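Local coordinates for uncharacterized protein (Burkholderia vietnamiensis, PDB 5HAL), which is of unknown function but belongs to the MoaF-like proteins of the calycin clan, and may bind a small ligand in its beta barrel, at residues 24-28 and 29-33; 75-78 and 79-83. All coordinates share one frame; numbering follows the deposited sequence.

Contact 1: 24-28 and 29-33; sequences EVRYD and GLTAL
Tyr-27 and Leu-30 pair at the end of a tight beta hairpin and exchange both of their backbone hydrogen bonds. Tyr-27 N gives a nearly straight bond to Leu-30 O (2.7 Å), and the return bond from Leu-30 N to Tyr-27 O, at 3.1 Å, closes a type II turn from Tyr-27 to Leu-30. Gly-29 takes the positive phi (79°) of that turn. Tyr-27 O is gripped a second time by a water that donates to it at 2.7 Å; the same water lies 2.6 Å from Thr-31 OG1 and so ties the turn to the next residue of the returning strand. Further along, Val-25 and Ala-32 form a second hydrogen-bonded pair, with Val-25 N to Ala-32 O at 2.8 Å and Ala-32 N to Val-25 O at 2.9 Å. On the face that carries Glu-24, Arg-26 and Thr-31, Arg-26 NH2 makes a salt bridge to Glu-24 OE1 (3.0 Å), meeting the oxygen from above the carboxylate plane. The bend at chi3 of Arg-26 (73°) lays its guanidinium over Thr-31, whose CG2 lies 4.1 Å from the guanidinium plane, over its centre. Tyr-27 OH is satisfied by Ser-94 OG on strand 93-99. Strand 105-114 flanks 22-27 through backbone bonds of Glu-24 and Arg-26, and strand 42-49 flanks 30-36 through those of Thr-31 and Leu-33.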
ATOM      1  N   GLU A  24       3.922   7.508  -3.367  1.00 33.41           N
ATOM      2  CA  GLU A  24       2.572   8.006  -3.577  1.00 36.77           C
ATOM      3  C   GLU A  24       1.831   7.104  -4.557  1.00 35.01           C
ATOM      4  O   GLU A  24       2.323   6.837  -5.661  1.00 37.77           O
ATOM      5  CB  GLU A  24       2.587   9.438  -4.099  1.00 40.85           C
ATOM      6  CG  GLU A  24       1.194   9.988  -4.288  1.00 40.99           C
ATOM      7  CD  GLU A  24       1.202  11.448  -4.700  1.00 49.23           C
ATOM      8  OE1 GLU A  24       1.520  11.734  -5.876  1.00 52.25           O
ATOM      9  OE2 GLU A  24       0.904  12.305  -3.840  1.00 49.50           O
ATOM     10  N   VAL A  25       0.649   6.641  -4.158  1.00 30.45           N
ATOM     11  CA  VAL A  25      -0.213   5.846  -5.021  1.00 29.48           C
ATOM     12  C   VAL A  25      -1.436   6.683  -5.366  1.00 31.47           C
ATOM     13  O   VAL A  25      -2.038   7.304  -4.483  1.00 34.57           O
ATOM     14  CB  VAL A  25      -0.598   4.505  -4.364  1.00 34.96           C
ATOM     15  CG1 VAL A  25       0.591   3.546  -4.405  1.00 35.20           C
ATOM     16  CG2 VAL A  25      -1.073   4.692  -2.906  1.00 27.47           C
ATOM     17  N   ARG A  26      -1.790   6.718  -6.648  1.00 33.24           N
ATOM     18  CA  ARG A  26      -2.923   7.503  -7.125  1.00 37.70           C
ATOM     19  C   ARG A  26      -3.881   6.590  -7.879  1.00 44.28           C
ATOM     20  O   ARG A  26      -3.494   5.950  -8.860  1.00 37.88           O
ATOM     21  CB  ARG A  26      -2.465   8.659  -8.024  1.00 41.44           C
ATOM     22  CG  ARG A  26      -1.328   9.506  -7.451  1.00 56.06           C
ATOM     23  CD  ARG A  26      -1.109  10.792  -8.264  1.00 65.54           C
ATOM     24  NE  ARG A  26      -2.192  11.746  -8.023  1.00 77.70           N
ATOM     25  CZ  ARG A  26      -2.073  12.862  -7.305  1.00 79.24           C
ATOM     26  NH1 ARG A  26      -3.130  13.645  -7.127  1.00 78.66           N
ATOM     27  NH2 ARG A  26      -0.903  13.200  -6.773  1.00 75.79           N
ATOM     28  N   TYR A  27      -5.128   6.537  -7.421  1.00 37.10           N
ATOM     29  CA  TYR A  27      -6.176   5.749  -8.047  1.00 37.95           C
ATOM     30  C   TYR A  27      -7.371   6.655  -8.301  1.00 42.27           C
ATOM     31  O   TYR A  27      -7.436   7.786  -7.813  1.00 45.94           O
ATOM     32  CB  TYR A  27      -6.605   4.564  -7.170  1.00 36.05           C
ATOM     33  CG  TYR A  27      -5.497   3.835  -6.439  1.00 32.26           C
ATOM     34  CD1 TYR A  27      -4.809   2.783  -7.035  1.00 33.68           C
ATOM     35  CD2 TYR A  27      -5.161   4.176  -5.140  1.00 32.36           C
ATOM     36  CE1 TYR A  27      -3.806   2.103  -6.352  1.00 30.11           C
ATOM     37  CE2 TYR A  27      -4.163   3.507  -4.459  1.00 31.00           C
ATOM     38  CZ  TYR A  27      -3.489   2.471  -5.073  1.00 32.31           C
ATOM     39  OH  TYR A  27      -2.493   1.817  -4.393  1.00 31.14           O
ATOM     40  N   ASP A  28      -8.331   6.163  -9.070  1.00 44.17           N
ATOM     41  CA  ASP A  28      -9.568   6.910  -9.219  1.00 48.20           C
ATOM     42  C   ASP A  28     -10.208   7.122  -7.848  1.00 57.98           C
ATOM     43  O   ASP A  28     -10.566   6.162  -7.158  1.00 54.21           O
ATOM     44  CB  ASP A  28     -10.516   6.174 -10.159  1.00 54.51           C
ATOM     45  CG  ASP A  28     -11.736   6.991 -10.498  1.00 67.15           C
ATOM     46  OD1 ASP A  28     -11.638   8.236 -10.514  1.00 78.07           O
ATOM     47  OD2 ASP A  28     -12.798   6.389 -10.742  1.00 78.60           O
ATOM     48  N   GLY A  29     -10.303   8.382  -7.433  1.00 55.64           N
ATOM     49  CA  GLY A  29     -10.946   8.729  -6.183  1.00 51.48           C
ATOM     50  C   GLY A  29     -10.125   8.516  -4.933  1.00 52.21           C
ATOM     51  O   GLY A  29     -10.676   8.610  -3.830  1.00 56.58           O
ATOM     52  N   LEU A  30      -8.827   8.246  -5.054  1.00 45.43           N
ATOM     53  CA  LEU A  30      -8.017   7.971  -3.873  1.00 39.99           C
ATOM     54  C   LEU A  30      -6.551   8.247  -4.177  1.00 42.68           C
ATOM     55  O   LEU A  30      -6.007   7.727  -5.156  1.00 41.87           O
ATOM     56  CB  LEU A  30      -8.206   6.516  -3.411  1.00 40.17           C
ATOM     57  CG  LEU A  30      -7.267   6.015  -2.312  1.00 41.31           C
ATOM     58  CD1 LEU A  30      -7.371   6.901  -1.110  1.00 38.26           C
ATOM     59  CD2 LEU A  30      -7.589   4.569  -1.942  1.00 45.30           C
ATOM     60  N   THR A  31      -5.925   9.074  -3.343  1.00 44.19           N
ATOM     61  CA  THR A  31      -4.482   9.273  -3.347  1.00 43.92           C
ATOM     62  C   THR A  31      -3.965   9.014  -1.944  1.00 42.68           C
ATOM     63  O   THR A  31      -4.563   9.464  -0.963  1.00 45.43           O
ATOM     64  CB  THR A  31      -4.094  10.684  -3.788  1.00 42.73           C
ATOM     65  OG1 THR A  31      -4.564  10.915  -5.117  1.00 49.08           O
ATOM     66  CG2 THR A  31      -2.574  10.864  -3.755  1.00 43.96           C
ATOM     67  N   ALA A  32      -2.863   8.277  -1.848  1.00 39.87           N
ATOM     68  CA  ALA A  32      -2.306   7.953  -0.545  1.00 35.33           C
ATOM     69  C   ALA A  32      -0.790   7.903  -0.632  1.00 38.75           C
ATOM     70  O   ALA A  32      -0.206   7.736  -1.707  1.00 38.66           O
ATOM     71  CB  ALA A  32      -2.846   6.622  -0.013  1.00 30.79           C
ATOM     72  N   LEU A  33      -0.163   8.059   0.525  1.00 36.64           N
ATOM     73  CA  LEU A  33       1.264   7.844   0.697  1.00 35.28           C
ATOM     74  C   LEU A  33       1.442   6.536   1.456  1.00 32.25           C
ATOM     75  O   LEU A  33       0.747   6.304   2.449  1.00 32.29           O
ATOM     76  CB  LEU A  33       1.904   9.012   1.460  1.00 31.22           C
ATOM     77  CG  LEU A  33       1.883  10.398   0.819  1.00 33.31           C
ATOM     78  CD1 LEU A  33       2.314  11.489   1.820  1.00 37.87           C
ATOM     79  CD2 LEU A  33       2.828  10.418  -0.363  1.00 37.22           C
TER
HETATM   80  O   HOH W   1      -5.969   9.935  -7.131  1.00 55.47           O

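Contact 2: 75-78 and 79-83; sequences WQEA and DRATV
Val-83 lies against one face of the Trp-75 indole: its CB sits 3.5 Å from the ring plane, offset toward the rim, and CG1 makes a CH-pi contact 3.8 Å from the centroid of the six-membered ring. At the edge, in the ring plane, stands the carboxylate of Glu-77. Its OE2 accepts the Trp-75 NE1 hydrogen at 2.8 Å, almost straight (170°) and on the anti side, somewhat out of the carboxylate plane, which should fix the rotation of the ring. Trp-75 CG lies between its own backbone N and carbonyl carbon (chi1 67°), which brings the indole alongside Val-83. Backbone bonds from Trp-75 N to Val-83 O and from Val-83 N to Trp-75 O hold the two strands together here. His-85 meets the same indole, with the ring planes inclined at about 50°, and Val-59, Tyr-61 and Met-43 also touch it. A second flat group, the amide of Gln-76, is carried on an extended chain to the turn, where NE2 donates to Arg-80 O at 3.0 Å with the acceptor in the amide plane. Both oxygens of Glu-77 are engaged, for a water donates to OE1 at 2.6 Å and also to Asp-79 OD1. That aspartate oxygen accepts from Ala-81 N as well (3.1 Å), closing an Asx turn. Glu-77 N donates to Ala-81 O at 2.8 Å, while Arg-80 N returns to Glu-77 O. This is a 3:5 beta hairpin, a type I turn with a G1 beta bulge, in which left-handed Arg-80 holds the position often taken by glycine.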
ATOM      1  N   TRP A  75      -1.826  -6.357   4.244  1.00 26.40           N
ATOM      2  CA  TRP A  75      -1.932  -6.013   5.653  1.00 26.08           C
ATOM      3  C   TRP A  75      -3.405  -5.954   6.037  1.00 24.58           C
ATOM      4  O   TRP A  75      -4.295  -5.928   5.183  1.00 22.23           O
ATOM      5  CB  TRP A  75      -1.241  -4.684   5.954  1.00 22.87           C
ATOM      6  CG  TRP A  75      -1.896  -3.473   5.329  1.00 23.73           C
ATOM      7  CD1 TRP A  75      -2.961  -2.768   5.826  1.00 24.93           C
ATOM      8  CD2 TRP A  75      -1.506  -2.810   4.114  1.00 23.33           C
ATOM      9  NE1 TRP A  75      -3.254  -1.712   4.996  1.00 25.55           N
ATOM     10  CE2 TRP A  75      -2.372  -1.711   3.943  1.00 24.80           C
ATOM     11  CE3 TRP A  75      -0.497  -3.036   3.157  1.00 23.80           C
ATOM     12  CZ2 TRP A  75      -2.272  -0.843   2.852  1.00 27.92           C
ATOM     13  CZ3 TRP A  75      -0.394  -2.177   2.078  1.00 24.28           C
ATOM     14  CH2 TRP A  75      -1.278  -1.086   1.934  1.00 28.92           C
ATOM     15  N   GLN A  76      -3.647  -5.923   7.340  1.00 24.99           N
ATOM     16  CA  GLN A  76      -4.984  -5.766   7.880  1.00 23.92           C
ATOM     17  C   GLN A  76      -4.973  -4.583   8.834  1.00 26.16           C
ATOM     18  O   GLN A  76      -4.091  -4.475   9.687  1.00 28.41           O
ATOM     19  CB  GLN A  76      -5.432  -7.041   8.588  1.00 23.60           C
ATOM     20  CG  GLN A  76      -6.828  -6.997   9.161  1.00 23.46           C
ATOM     21  CD  GLN A  76      -7.322  -8.403   9.496  1.00 27.19           C
ATOM     22  OE1 GLN A  76      -6.539  -9.269   9.915  1.00 26.26           O
ATOM     23  NE2 GLN A  76      -8.612  -8.646   9.279  1.00 25.77           N
ATOM     24  N   GLU A  77      -5.961  -3.716   8.703  1.00 26.14           N
ATOM     25  CA  GLU A  77      -6.018  -2.474   9.445  1.00 22.81           C
ATOM     26  C   GLU A  77      -6.664  -2.710  10.808  1.00 27.90           C
ATOM     27  O   GLU A  77      -7.210  -3.781  11.082  1.00 29.02           O
ATOM     28  CB  GLU A  77      -6.774  -1.423   8.613  1.00 31.09           C
ATOM     29  CG  GLU A  77      -5.815  -0.446   7.930  1.00 41.99           C
ATOM     30  CD  GLU A  77      -6.265   0.035   6.576  1.00 43.73           C
ATOM     31  OE1 GLU A  77      -7.425   0.478   6.441  1.00 47.02           O
ATOM     32  OE2 GLU A  77      -5.441  -0.004   5.641  1.00 38.23           O
ATOM     33  N   ALA A  78      -6.600  -1.687  11.667  1.00 26.37           N
ATOM     34  CA  ALA A  78      -7.091  -1.823  13.033  1.00 33.90           C
ATOM     35  C   ALA A  78      -8.561  -2.207  13.075  1.00 33.86           C
ATOM     36  O   ALA A  78      -8.984  -2.924  13.989  1.00 34.20           O
ATOM     37  CB  ALA A  78      -6.861  -0.525  13.821  1.00 33.85           C
ATOM     38  N   ASP A  79      -9.365  -1.745  12.116  1.00 27.49           N
ATOM     39  CA  ASP A  79     -10.776  -2.105  12.142  1.00 27.00           C
ATOM     40  C   ASP A  79     -11.042  -3.414  11.406  1.00 25.66           C
ATOM     41  O   ASP A  79     -12.210  -3.750  11.170  1.00 24.43           O
ATOM     42  CB  ASP A  79     -11.652  -0.956  11.588  1.00 27.76           C
ATOM     43  CG  ASP A  79     -11.499  -0.758  10.072  1.00 31.86           C
ATOM     44  OD1 ASP A  79     -10.577  -1.335   9.462  1.00 27.53           O
ATOM     45  OD2 ASP A  79     -12.305  -0.007   9.485  1.00 34.55           O
ATOM     46  N   ARG A  80      -9.980  -4.149  11.044  1.00 22.02           N
ATOM     47  CA  ARG A  80      -9.974  -5.479  10.394  1.00 23.65           C
ATOM     48  C   ARG A  80     -10.272  -5.417   8.897  1.00 27.96           C
ATOM     49  O   ARG A  80     -10.419  -6.476   8.258  1.00 26.95           O
ATOM     50  CB  ARG A  80     -10.925  -6.471  11.087  1.00 21.45           C
ATOM     51  CG  ARG A  80     -10.500  -6.787  12.560  1.00 22.91           C
ATOM     52  CD  ARG A  80     -11.567  -7.544  13.306  1.00 29.10           C
ATOM     53  NE  ARG A  80     -12.792  -6.757  13.405  1.00 29.05           N
ATOM     54  CZ  ARG A  80     -14.019  -7.253  13.318  1.00 31.30           C
ATOM     55  NH1 ARG A  80     -14.211  -8.555  13.122  1.00 33.02           N
ATOM     56  NH2 ARG A  80     -15.064  -6.440  13.425  1.00 36.12           N
ATOM     57  N   ALA A  81     -10.332  -4.226   8.298  1.00 26.59           N
ATOM     58  CA  ALA A  81     -10.292  -4.134   6.841  1.00 26.48           C
ATOM     59  C   ALA A  81      -8.988  -4.733   6.326  1.00 25.99           C
ATOM     60  O   ALA A  81      -7.945  -4.615   6.973  1.00 27.10           O
ATOM     61  CB  ALA A  81     -10.419  -2.672   6.395  1.00 23.94           C
ATOM     62  N   THR A  82      -9.039  -5.392   5.160  1.00 24.27           N
ATOM     63  CA  THR A  82      -7.847  -6.015   4.585  1.00 22.85           C
ATOM     64  C   THR A  82      -7.482  -5.371   3.255  1.00 28.09           C
ATOM     65  O   THR A  82      -8.352  -4.932   2.490  1.00 25.93           O
ATOM     66  CB  THR A  82      -8.022  -7.522   4.371  1.00 21.71           C
ATOM     67  OG1 THR A  82      -9.047  -7.753   3.398  1.00 21.26           O
ATOM     68  CG2 THR A  82      -8.402  -8.203   5.672  1.00 21.67           C
ATOM     69  N   VAL A  83      -6.178  -5.331   2.981  1.00 22.88           N
ATOM     70  CA  VAL A  83      -5.641  -4.676   1.796  1.00 23.29           C
ATOM     71  C   VAL A  83      -4.603  -5.586   1.164  1.00 28.67           C
ATOM     72  O   VAL A  83      -3.715  -6.090   1.856  1.00 23.32           O
ATOM     73  CB  VAL A  83      -5.009  -3.313   2.129  1.00 26.38           C
ATOM     74  CG1 VAL A  83      -4.443  -2.665   0.854  1.00 25.87           C
ATOM     75  CG2 VAL A  83      -6.036  -2.392   2.799  1.00 23.96           C
TER
HETATM   76  O   HOH W   2      -9.633   0.600   7.894  1.00 30.07           O

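In the fold
Contact 1 closes before contact 2 opens along the chain, and each is the end of a hairpin between sequential strands: 22-27 with 30-36, and 70-76 with 82-88. Their centres are 18 Å apart and their nearest atoms about 7 Å, without touching. Both belong to one antiparallel eight-stranded sheet, closed into a barrel with the strands in chain order, as befits the calycin clan. Strand 93-99 borders both, since Ser-94 and Thr-96 meet contact 1 while Phe-98 and Thr-99 meet contact 2. An ethanediol lies about 4 Å from the side chain of Tyr-27, and one lies about 4 Å from that of Val-83; though probably from the crystallisation liquor, they may mark a pocket.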